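Local coordinates for protein nucleoside kinase (Methanococcus jannaschii, PDB 2C4E) that phosphorylates a broad range of nucleosides, favouring inosine, guanosine and cytidine, with ATP as the best phosphate donor, at residues V277-A280 with T285-P288; G270-S275 with D291-R296; K146-A151 with N155-D160. All coordinates share one frame; numbering follows the deposited sequence.

Overall arrangement
Contact 3 comes first along the chain, followed by the C-terminal pair, in which contact 1 lies within the connection between the two helix segments of contact 2. Helices 263-277 and 290-299 pack together in contact 2, and the loop joining them doubles back on itself in contact 1. The centres of these two are about 11 Å apart, and they touch: Glu279 forms a salt bridge with Arg296, and Pro288 packs on Val293 and Thr273. Contact 3 packs helix 141-151 on strand 156-159, a beta-alpha-beta part of the large mixed sheet, about 28 Å between centres from contact 1, across the chain's centre. Contacts 1 and 2 together join the two C-terminal helices and their loop.

Contact 1: V277-A280 with T285-P288; sequences VVEA and TNLP
A water molecule joins Val277 to Thr285 and Asn286, lying 2.8 Å from Val277 O and 2.7 Å from Thr285 OG1 while accepting a hydrogen bond from Asn286 N at 3.1 Å. No direct hydrogen bond crosses between the segments, so this water carries the polar link. Thr285 OG1 sits between its own backbone N and carbonyl carbon (chi1 54°), the rotation that turns the hydroxyl to the water; the same oxygen is also hydrogen-bonded to Lys281 O and Gly282 O in the intervening loop. Beside the water, Ala280 CB packs against the other segment, 3.6 Å from Thr285 OG1 and 3.9 Å from Asn286 CB. The apolar side is carried by Val277 and Leu287, which lie alongside each other and point the same way. Val277 CG2, the branch beside the backbone N, meets Leu287 CD2 at 3.3 Å, tighter than usual van der Waals contact, and has Pro288 CD as a more distant neighbour at 4.4 Å. Val277 to Ala280 form a type I turn at the end of helix 263-277. Leu287 also rests on helix 44-54, its side chain about 6 Å from that of Asn47, a substrate-binding residue. The water thus gives the returning loop its polar link to the helix end, while the methyls of Val277 and Leu287 are pressed together beside it, near the nucleoside site.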
ATOM      1  N   VAL A 277       0.895 -23.953   9.058  1.00 25.75           N
ATOM      2  CA  VAL A 277       0.599 -22.626   8.520  1.00 27.10           C
ATOM      3  C   VAL A 277       1.820 -22.020   7.847  1.00 27.36           C
ATOM      4  O   VAL A 277       1.703 -21.353   6.820  1.00 28.10           O
ATOM      5  CB  VAL A 277       0.027 -21.690   9.614  1.00 26.86           C
ATOM      6  CG1 VAL A 277      -0.251 -20.304   9.054  1.00 28.39           C
ATOM      7  CG2 VAL A 277      -1.235 -22.280  10.139  1.00 28.56           C
ATOM      8  N   VAL A 278       2.997 -22.281   8.401  1.00 28.06           N
ATOM      9  CA  VAL A 278       4.243 -21.794   7.807  1.00 28.44           C
ATOM     10  C   VAL A 278       4.581 -22.383   6.432  1.00 28.75           C
ATOM     11  O   VAL A 278       5.523 -21.922   5.788  1.00 28.87           O
ATOM     12  CB  VAL A 278       5.462 -22.004   8.745  1.00 28.56           C
ATOM     13  CG1 VAL A 278       5.298 -21.205  10.013  1.00 28.75           C
ATOM     14  CG2 VAL A 278       5.675 -23.484   9.069  1.00 28.82           C
ATOM     15  N   GLU A 279       3.827 -23.381   5.974  1.00 28.70           N
ATOM     16  CA  GLU A 279       4.115 -24.041   4.697  1.00 28.65           C
ATOM     17  C   GLU A 279       3.564 -23.310   3.470  1.00 28.25           C
ATOM     18  O   GLU A 279       3.841 -23.714   2.336  1.00 28.01           O
ATOM     19  CB  GLU A 279       3.588 -25.479   4.701  1.00 28.80           C
ATOM     20  CG  GLU A 279       4.153 -26.330   5.822  1.00 30.71           C
ATOM     21  CD  GLU A 279       3.682 -27.770   5.781  1.00 32.75           C
ATOM     22  OE1 GLU A 279       2.796 -28.110   4.964  1.00 35.38           O
ATOM     23  OE2 GLU A 279       4.219 -28.571   6.568  1.00 34.28           O
ATOM     24  N   ALA A 280       2.786 -22.248   3.686  1.00 27.77           N
ATOM     25  CA  ALA A 280       2.213 -21.469   2.583  1.00 27.54           C
ATOM     26  C   ALA A 280       2.108 -19.988   2.916  1.00 27.24           C
ATOM     27  O   ALA A 280       2.137 -19.595   4.087  1.00 27.30           O
ATOM     28  CB  ALA A 280       0.845 -22.008   2.212  1.00 27.41           C
ATOM     29  N   THR A 285      -4.083 -19.585   4.855  1.00 27.77           N
ATOM     30  CA  THR A 285      -4.138 -20.397   3.646  1.00 27.87           C
ATOM     31  C   THR A 285      -3.966 -21.900   3.888  1.00 27.44           C
ATOM     32  O   THR A 285      -4.668 -22.690   3.271  1.00 28.56           O
ATOM     33  CB  THR A 285      -3.132 -19.875   2.609  1.00 28.03           C
ATOM     34  OG1 THR A 285      -1.825 -19.797   3.187  1.00 30.83           O
ATOM     35  CG2 THR A 285      -3.459 -18.450   2.248  1.00 27.03           C
ATOM     36  N   ASN A 286      -3.073 -22.288   4.801  1.00 26.75           N
ATOM     37  CA  ASN A 286      -2.801 -23.705   5.065  1.00 26.28           C
ATOM     38  C   ASN A 286      -3.141 -24.102   6.493  1.00 25.74           C
ATOM     39  O   ASN A 286      -2.422 -24.889   7.113  1.00 24.68           O
ATOM     40  CB  ASN A 286      -1.329 -24.047   4.753  1.00 26.85           C
ATOM     41  CG  ASN A 286      -1.109 -25.533   4.472  1.00 27.74           C
ATOM     42  OD1 ASN A 286      -0.174 -26.155   5.004  1.00 29.38           O
ATOM     43  ND2 ASN A 286      -1.960 -26.108   3.631  1.00 29.25           N
ATOM     44  N   LEU A 287      -4.253 -23.574   7.000  1.00 24.90           N
ATOM     45  CA  LEU A 287      -4.708 -23.930   8.340  1.00 24.86           C
ATOM     46  C   LEU A 287      -5.207 -25.370   8.329  1.00 24.47           C
ATOM     47  O   LEU A 287      -6.007 -25.752   7.467  1.00 24.65           O
ATOM     48  CB  LEU A 287      -5.792 -22.964   8.832  1.00 25.01           C
ATOM     49  CG  LEU A 287      -5.268 -21.592   9.262  1.00 26.02           C
ATOM     50  CD1 LEU A 287      -6.416 -20.615   9.419  1.00 27.27           C
ATOM     51  CD2 LEU A 287      -4.464 -21.648  10.546  1.00 27.40           C
ATOM     52  N   PRO A 288      -4.703 -26.197   9.246  1.00 23.78           N
ATOM     53  CA  PRO A 288      -5.041 -27.620   9.243  1.00 23.75           C
ATOM     54  C   PRO A 288      -6.328 -27.977   9.996  1.00 23.84           C
ATOM     55  O   PRO A 288      -6.814 -27.214  10.839  1.00 23.42           O
ATOM     56  CB  PRO A 288      -3.842 -28.237   9.954  1.00 23.79           C
ATOM     57  CG  PRO A 288      -3.488 -27.205  10.981  1.00 23.75           C
ATOM     58  CD  PRO A 288      -3.748 -25.863  10.323  1.00 23.52           C
TER
HETATM   59  O   HOH W   1      -0.581 -20.631   5.466  1.00 31.13           O

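Contact 2: G270-S275 with D291-R296; sequences GAATAS and DKVVER
Arg296 reaches across to Ser275 with the far half of its side chain. From CB the chain runs out extended through CG to CD, where it passes 3.2 Å from Ser275 OG. A bend at chi3 (-85°) then swings the guanidinium round so that NH1 comes back to the same hydroxyl. NH1 donates to Ser275 OG over 3.0 Å, with an N-H...O angle of 166° and the oxygen almost in the guanidinium plane, at the edge of the group. Glu279, in the loop beyond helix 263-277, takes NH1 as its salt-bridge partner, and Phe276 adds a cation-pi interaction. Ser275 OG is gripped twice, because it also donates to Ala272 O, 2.6 Å away and one turn back in its own helix; that bond fixes the hydroxyl's rotation and directs its acceptor side to the arginine. Without the hydroxyl, as with an alanine here, NH1 of Arg296 would probably lose its acceptor on helix 263-277, and the guanidinium would be held by Glu279 and Phe276 with one fewer restraint on its rotation. One turn earlier on the second helix, Val293 makes the apolar part: its CG1 lies 3.6 Å from Ala272 CB, and its CG2 meets Thr273 OG1 at 3.8 Å, an oxygen already hydrogen-bonded to Ile269 O. Pro288 borders Val293 and Thr273. The axes of the two short segments come within 9.0 Å at a crossing angle of 105°, consistent with the small Ala272 at the crossing. This near-perpendicular helix pair forms the C-terminal part of the PfkB-family fold; its first member, through Thr273 and Ala274, packs on Ser248 of helix 245-258, which follows Asp247, the probable proton acceptor.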
ATOM      1  N   GLY A 270      -0.694 -26.702  19.621  1.00 21.04           N
ATOM      2  CA  GLY A 270      -0.312 -25.391  19.127  1.00 21.52           C
ATOM      3  C   GLY A 270       0.898 -25.475  18.200  1.00 21.65           C
ATOM      4  O   GLY A 270       0.900 -24.930  17.086  1.00 21.99           O
ATOM      5  N   ALA A 271       1.911 -26.197  18.660  1.00 21.56           N
ATOM      6  CA  ALA A 271       3.145 -26.400  17.896  1.00 22.04           C
ATOM      7  C   ALA A 271       2.862 -27.097  16.569  1.00 22.14           C
ATOM      8  O   ALA A 271       3.351 -26.675  15.524  1.00 22.61           O
ATOM      9  CB  ALA A 271       4.128 -27.206  18.702  1.00 22.20           C
ATOM     10  N   ALA A 272       2.060 -28.154  16.608  1.00 22.63           N
ATOM     11  CA  ALA A 272       1.740 -28.905  15.395  1.00 22.88           C
ATOM     12  C   ALA A 272       0.942 -28.040  14.422  1.00 22.91           C
ATOM     13  O   ALA A 272       1.183 -28.058  13.215  1.00 23.64           O
ATOM     14  CB  ALA A 272       0.985 -30.153  15.739  1.00 23.28           C
ATOM     15  N   THR A 273       0.015 -27.252  14.948  1.00 23.13           N
ATOM     16  CA  THR A 273      -0.778 -26.369  14.095  1.00 23.24           C
ATOM     17  C   THR A 273       0.091 -25.359  13.380  1.00 23.53           C
ATOM     18  O   THR A 273      -0.064 -25.148  12.181  1.00 24.44           O
ATOM     19  CB  THR A 273      -1.846 -25.620  14.911  1.00 22.70           C
ATOM     20  OG1 THR A 273      -2.649 -26.558  15.628  1.00 23.48           O
ATOM     21  CG2 THR A 273      -2.828 -24.905  13.987  1.00 23.76           C
ATOM     22  N   ALA A 274       1.009 -24.741  14.122  1.00 23.71           N
ATOM     23  CA  ALA A 274       1.924 -23.746  13.576  1.00 23.98           C
ATOM     24  C   ALA A 274       2.800 -24.307  12.478  1.00 24.33           C
ATOM     25  O   ALA A 274       3.190 -23.578  11.562  1.00 24.44           O
ATOM     26  CB  ALA A 274       2.803 -23.168  14.683  1.00 24.04           C
ATOM     27  N   SER A 275       3.106 -25.602  12.563  1.00 24.05           N
ATOM     28  CA  SER A 275       3.957 -26.257  11.574  1.00 24.37           C
ATOM     29  C   SER A 275       3.284 -26.361  10.203  1.00 24.62           C
ATOM     30  O   SER A 275       3.975 -26.466   9.193  1.00 25.13           O
ATOM     31  CB  SER A 275       4.397 -27.644  12.065  1.00 24.21           C
ATOM     32  OG  SER A 275       3.360 -28.608  11.944  1.00 24.29           O
ATOM     33  N   ASP A 291      -7.788 -33.595  12.825  1.00 23.12           N
ATOM     34  CA  ASP A 291      -7.209 -34.914  12.587  1.00 23.97           C
ATOM     35  C   ASP A 291      -5.839 -34.805  11.927  1.00 23.60           C
ATOM     36  O   ASP A 291      -4.955 -35.595  12.230  1.00 23.78           O
ATOM     37  CB  ASP A 291      -8.145 -35.808  11.771  1.00 23.88           C
ATOM     38  CG  ASP A 291      -9.359 -36.266  12.563  1.00 25.69           C
ATOM     39  OD1 ASP A 291      -9.413 -36.074  13.811  1.00 25.92           O
ATOM     40  OD2 ASP A 291     -10.319 -36.833  12.008  1.00 25.44           O
ATOM     41  N   LYS A 292      -5.645 -33.812  11.057  1.00 23.91           N
ATOM     42  CA  LYS A 292      -4.347 -33.630  10.407  1.00 23.95           C
ATOM     43  C   LYS A 292      -3.273 -33.194  11.405  1.00 23.79           C
ATOM     44  O   LYS A 292      -2.110 -33.597  11.290  1.00 23.25           O
ATOM     45  CB  LYS A 292      -4.429 -32.622   9.247  1.00 24.38           C
ATOM     46  CG  LYS A 292      -5.166 -33.142   8.021  1.00 25.40           C
ATOM     47  CD  LYS A 292      -4.282 -34.016   7.139  1.00 27.50           C
ATOM     48  CE  LYS A 292      -5.087 -34.682   6.029  0.20 27.07           C
ATOM     49  NZ  LYS A 292      -4.322 -35.758   5.340  0.20 27.41           N
ATOM     50  N   VAL A 293      -3.659 -32.369  12.377  1.00 23.25           N
ATOM     51  CA  VAL A 293      -2.731 -31.927  13.404  1.00 23.55           C
ATOM     52  C   VAL A 293      -2.361 -33.088  14.318  1.00 23.53           C
ATOM     53  O   VAL A 293      -1.186 -33.273  14.655  1.00 22.97           O
ATOM     54  CB  VAL A 293      -3.328 -30.771  14.223  1.00 23.74           C
ATOM     55  CG1 VAL A 293      -2.565 -30.553  15.512  1.00 24.40           C
ATOM     56  CG2 VAL A 293      -3.336 -29.505  13.391  1.00 25.20           C
ATOM     57  N   VAL A 294      -3.354 -33.877  14.712  1.00 23.53           N
ATOM     58  CA  VAL A 294      -3.086 -35.036  15.563  1.00 23.80           C
ATOM     59  C   VAL A 294      -2.142 -36.000  14.840  1.00 24.44           C
ATOM     60  O   VAL A 294      -1.204 -36.524  15.442  1.00 24.45           O
ATOM     61  CB  VAL A 294      -4.402 -35.730  16.012  1.00 23.79           C
ATOM     62  CG1 VAL A 294      -4.111 -37.028  16.754  1.00 24.18           C
ATOM     63  CG2 VAL A 294      -5.209 -34.782  16.903  1.00 23.78           C
ATOM     64  N   GLU A 295      -2.365 -36.196  13.545  1.00 24.61           N
ATOM     65  CA  GLU A 295      -1.543 -37.100  12.738  1.00 25.90           C
ATOM     66  C   GLU A 295      -0.085 -36.656  12.684  1.00 26.64           C
ATOM     67  O   GLU A 295       0.829 -37.480  12.714  1.00 26.50           O
ATOM     68  CB  GLU A 295      -2.111 -37.194  11.320  1.00 26.25           C
ATOM     69  CG  GLU A 295      -1.501 -38.270  10.439  1.00 27.72           C
ATOM     70  CD  GLU A 295      -2.059 -38.243   9.024  1.00 29.62           C
ATOM     71  OE1 GLU A 295      -2.473 -37.157   8.563  1.00 31.19           O
ATOM     72  OE2 GLU A 295      -2.088 -39.307   8.370  1.00 32.62           O
ATOM     73  N   ARG A 296       0.139 -35.348  12.612  1.00 28.26           N
ATOM     74  CA  ARG A 296       1.498 -34.836  12.491  1.00 29.07           C
ATOM     75  C   ARG A 296       2.278 -34.997  13.790  1.00 30.08           C
ATOM     76  O   ARG A 296       3.458 -35.331  13.752  1.00 30.59           O
ATOM     77  CB  ARG A 296       1.507 -33.381  12.043  1.00 28.87           C
ATOM     78  CG  ARG A 296       2.889 -32.893  11.731  1.00 28.75           C
ATOM     79  CD  ARG A 296       2.923 -31.602  10.993  1.00 28.53           C
ATOM     80  NE  ARG A 296       2.781 -31.779   9.553  1.00 27.90           N
ATOM     81  CZ  ARG A 296       2.914 -30.787   8.678  1.00 27.36           C
ATOM     82  NH1 ARG A 296       3.194 -29.567   9.107  1.00 25.92           N
ATOM     83  NH2 ARG A 296       2.785 -31.016   7.375  1.00 27.86           N
TER

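Contact 3: K146-A151 with N155-D160; sequences KCAKKA and NLVSFD
Ala151 and Asn155 share the one hydrogen bond across this contact: Asn155 N donates to Ala151 O over 2.9 Å. The bond is bent, with an N-H...O angle of 135° and the donor tilted 22° from the carbonyl plane, and it ties the last turn of helix 141-151 to the residue that leads into strand 156-159. A second polar approach is not a bond, since Ala151 O and Asn155 O, 3.2 Å apart, are both acceptors. The Asn155 side chain makes van der Waals contact instead, its OD1 lying 3.3 Å from Ala151 CB and 3.4 Å from Ala151 CA. Its chi1 of -33° lies away from a staggered position and brings the carbonyl end of the amide over the alanine, while ND2 is hydrogen-bonded to Thr131 O and Phe129 O. Apolar contacts come from Val157, whose CB points to the helix and whose two methyls divide the work. CG2 meets Ala151 CB at 3.7 Å; CG1 faces Ala148 CB more loosely, at 4.3 Å. Ile136 and Ile176 continue the hydrophobic surroundings of Ala148. Helix and strand follow strand 131-136 in a beta-alpha-beta unit of the large sheet, and Asp160, just past the strand, forms a salt bridge with Arg250, the probable transition-state stabilizer. With alanines facing a valine, the helix can lie close on the sheet, and the buried amide of Asn155 has its N-H groups satisfied by backbone carbonyls beside the tight connection.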
ATOM      1  N   LYS A 146     -11.042  -3.220  28.282  1.00 19.14           N
ATOM      2  CA  LYS A 146     -12.455  -3.317  28.640  1.00 19.59           C
ATOM      3  C   LYS A 146     -12.942  -4.748  28.497  1.00 19.42           C
ATOM      4  O   LYS A 146     -13.672  -5.234  29.342  1.00 18.96           O
ATOM      5  CB  LYS A 146     -13.346  -2.425  27.770  1.00 19.03           C
ATOM      6  CG  LYS A 146     -13.162  -0.938  27.966  1.00 20.22           C
ATOM      7  CD  LYS A 146     -14.073  -0.191  27.003  1.00 21.21           C
ATOM      8  CE  LYS A 146     -14.124   1.291  27.301  1.00 23.05           C
ATOM      9  NZ  LYS A 146     -14.714   2.062  26.166  1.00 22.13           N
ATOM     10  N   CYS A 147     -12.523  -5.421  27.424  1.00 19.30           N
ATOM     11  CA  CYS A 147     -12.925  -6.806  27.182  1.00 19.67           C
ATOM     12  C   CYS A 147     -12.424  -7.722  28.289  1.00 19.36           C
ATOM     13  O   CYS A 147     -13.208  -8.531  28.813  1.00 19.61           O
ATOM     14  CB  CYS A 147     -12.420  -7.310  25.833  1.00 20.67           C
ATOM     15  SG  CYS A 147     -13.266  -6.563  24.429  1.00 21.12           S
ATOM     16  N   ALA A 148     -11.154  -7.565  28.661  1.00 19.97           N
ATOM     17  CA  ALA A 148     -10.541  -8.392  29.703  1.00 19.53           C
ATOM     18  C   ALA A 148     -11.251  -8.172  31.020  1.00 19.66           C
ATOM     19  O   ALA A 148     -11.572  -9.121  31.704  1.00 18.10           O
ATOM     20  CB  ALA A 148      -9.072  -8.074  29.858  1.00 19.86           C
ATOM     21  N   LYS A 149     -11.505  -6.908  31.363  1.00 20.42           N
ATOM     22  CA  LYS A 149     -12.109  -6.592  32.659  1.00 20.24           C
ATOM     23  C   LYS A 149     -13.568  -7.035  32.730  1.00 20.07           C
ATOM     24  O   LYS A 149     -14.026  -7.463  33.784  1.00 20.61           O
ATOM     25  CB  LYS A 149     -11.930  -5.098  32.994  1.00 20.02           C
ATOM     26  CG  LYS A 149     -10.483  -4.764  33.333  1.00 21.14           C
ATOM     27  CD  LYS A 149     -10.208  -3.290  33.602  1.00 22.56           C
ATOM     28  CE  LYS A 149     -10.626  -2.867  34.993  1.00 22.68           C
ATOM     29  NZ  LYS A 149     -10.015  -1.558  35.356  1.00 19.60           N
ATOM     30  N   LYS A 150     -14.295  -6.994  31.616  1.00 20.30           N
ATOM     31  CA  LYS A 150     -15.669  -7.493  31.585  1.00 21.27           C
ATOM     32  C   LYS A 150     -15.771  -9.019  31.631  1.00 20.88           C
ATOM     33  O   LYS A 150     -16.657  -9.580  32.304  1.00 21.19           O
ATOM     34  CB  LYS A 150     -16.388  -6.981  30.336  1.00 22.16           C
ATOM     35  CG  LYS A 150     -17.917  -7.112  30.395  1.00 24.63           C
ATOM     36  CD  LYS A 150     -18.549  -6.490  29.163  1.00 27.39           C
ATOM     37  CE  LYS A 150     -20.054  -6.629  29.177  1.00 26.90           C
ATOM     38  NZ  LYS A 150     -20.696  -5.838  30.254  1.00 28.19           N
ATOM     39  N   ALA A 151     -14.866  -9.687  30.931  1.00 20.07           N
ATOM     40  CA  ALA A 151     -14.899 -11.140  30.797  1.00 19.91           C
ATOM     41  C   ALA A 151     -14.298 -11.844  32.003  1.00 19.58           C
ATOM     42  O   ALA A 151     -14.764 -12.900  32.420  1.00 19.18           O
ATOM     43  CB  ALA A 151     -14.177 -11.563  29.539  1.00 20.64           C
ATOM     44  N   ASN A 155     -15.837 -15.541  31.704  1.00 21.49           N
ATOM     45  CA  ASN A 155     -15.153 -16.306  30.663  1.00 20.45           C
ATOM     46  C   ASN A 155     -13.680 -16.396  30.991  1.00 20.98           C
ATOM     47  O   ASN A 155     -13.126 -15.501  31.630  1.00 22.37           O
ATOM     48  CB  ASN A 155     -15.284 -15.604  29.307  1.00 20.32           C
ATOM     49  CG  ASN A 155     -16.581 -14.885  29.173  1.00 20.68           C
ATOM     50  OD1 ASN A 155     -16.710 -13.720  29.572  1.00 19.95           O
ATOM     51  ND2 ASN A 155     -17.588 -15.594  28.664  1.00 19.64           N
ATOM     52  N   LEU A 156     -13.011 -17.439  30.521  1.00 20.54           N
ATOM     53  CA  LEU A 156     -11.558 -17.450  30.614  1.00 21.42           C
ATOM     54  C   LEU A 156     -11.026 -16.412  29.639  1.00 20.94           C
ATOM     55  O   LEU A 156     -11.518 -16.319  28.523  1.00 21.89           O
ATOM     56  CB  LEU A 156     -11.010 -18.815  30.261  1.00 22.14           C
ATOM     57  CG  LEU A 156     -11.313 -19.848  31.350  1.00 25.61           C
ATOM     58  CD1 LEU A 156     -10.933 -21.224  30.842  1.00 28.62           C
ATOM     59  CD2 LEU A 156     -10.561 -19.531  32.657  1.00 27.58           C
ATOM     60  N   VAL A 157     -10.064 -15.618  30.078  1.00 19.99           N
ATOM     61  CA  VAL A 157      -9.460 -14.613  29.237  1.00 19.42           C
ATOM     62  C   VAL A 157      -8.099 -15.077  28.771  1.00 19.45           C
ATOM     63  O   VAL A 157      -7.261 -15.459  29.576  1.00 19.76           O
ATOM     64  CB  VAL A 157      -9.328 -13.288  29.989  1.00 19.12           C
ATOM     65  CG1 VAL A 157      -8.529 -12.295  29.181  1.00 19.17           C
ATOM     66  CG2 VAL A 157     -10.736 -12.760  30.350  1.00 19.42           C
ATOM     67  N   SER A 158      -7.896 -15.024  27.461  1.00 20.08           N
ATOM     68  CA  SER A 158      -6.605 -15.276  26.835  1.00 20.74           C
ATOM     69  C   SER A 158      -6.154 -13.958  26.202  1.00 20.96           C
ATOM     70  O   SER A 158      -6.958 -13.242  25.620  1.00 19.94           O
ATOM     71  CB  SER A 158      -6.737 -16.390  25.789  1.00 21.36           C
ATOM     72  OG  SER A 158      -5.558 -16.517  25.002  1.00 22.76           O
ATOM     73  N   PHE A 159      -4.868 -13.638  26.324  1.00 20.40           N
ATOM     74  CA  PHE A 159      -4.346 -12.334  25.898  1.00 21.20           C
ATOM     75  C   PHE A 159      -2.932 -12.486  25.384  1.00 22.71           C
ATOM     76  O   PHE A 159      -2.115 -13.169  25.981  1.00 22.57           O
ATOM     77  CB  PHE A 159      -4.352 -11.357  27.089  1.00 21.06           C
ATOM     78  CG  PHE A 159      -3.729 -10.034  26.812  1.00 21.84           C
ATOM     79  CD1 PHE A 159      -4.198  -9.244  25.777  1.00 22.42           C
ATOM     80  CD2 PHE A 159      -2.681  -9.564  27.598  1.00 22.37           C
ATOM     81  CE1 PHE A 159      -3.622  -7.994  25.522  1.00 24.16           C
ATOM     82  CE2 PHE A 159      -2.090  -8.318  27.330  1.00 22.56           C
ATOM     83  CZ  PHE A 159      -2.570  -7.545  26.299  1.00 20.60           C
ATOM     84  N   ASP A 160      -2.640 -11.829  24.281  1.00 24.54           N
ATOM     85  CA  ASP A 160      -1.258 -11.675  23.870  1.00 26.06           C
ATOM     86  C   ASP A 160      -1.104 -10.237  23.415  1.00 26.17           C
ATOM     87  O   ASP A 160      -1.720  -9.866  22.442  1.00 26.75           O
ATOM     88  CB  ASP A 160      -0.912 -12.620  22.731  1.00 27.22           C
ATOM     89  CG  ASP A 160       0.578 -12.589  22.356  1.00 27.80           C
ATOM     90  OD1 ASP A 160       1.315 -11.578  22.561  1.00 28.46           O
ATOM     91  OD2 ASP A 160       1.119 -13.567  21.841  1.00 31.01           O
TER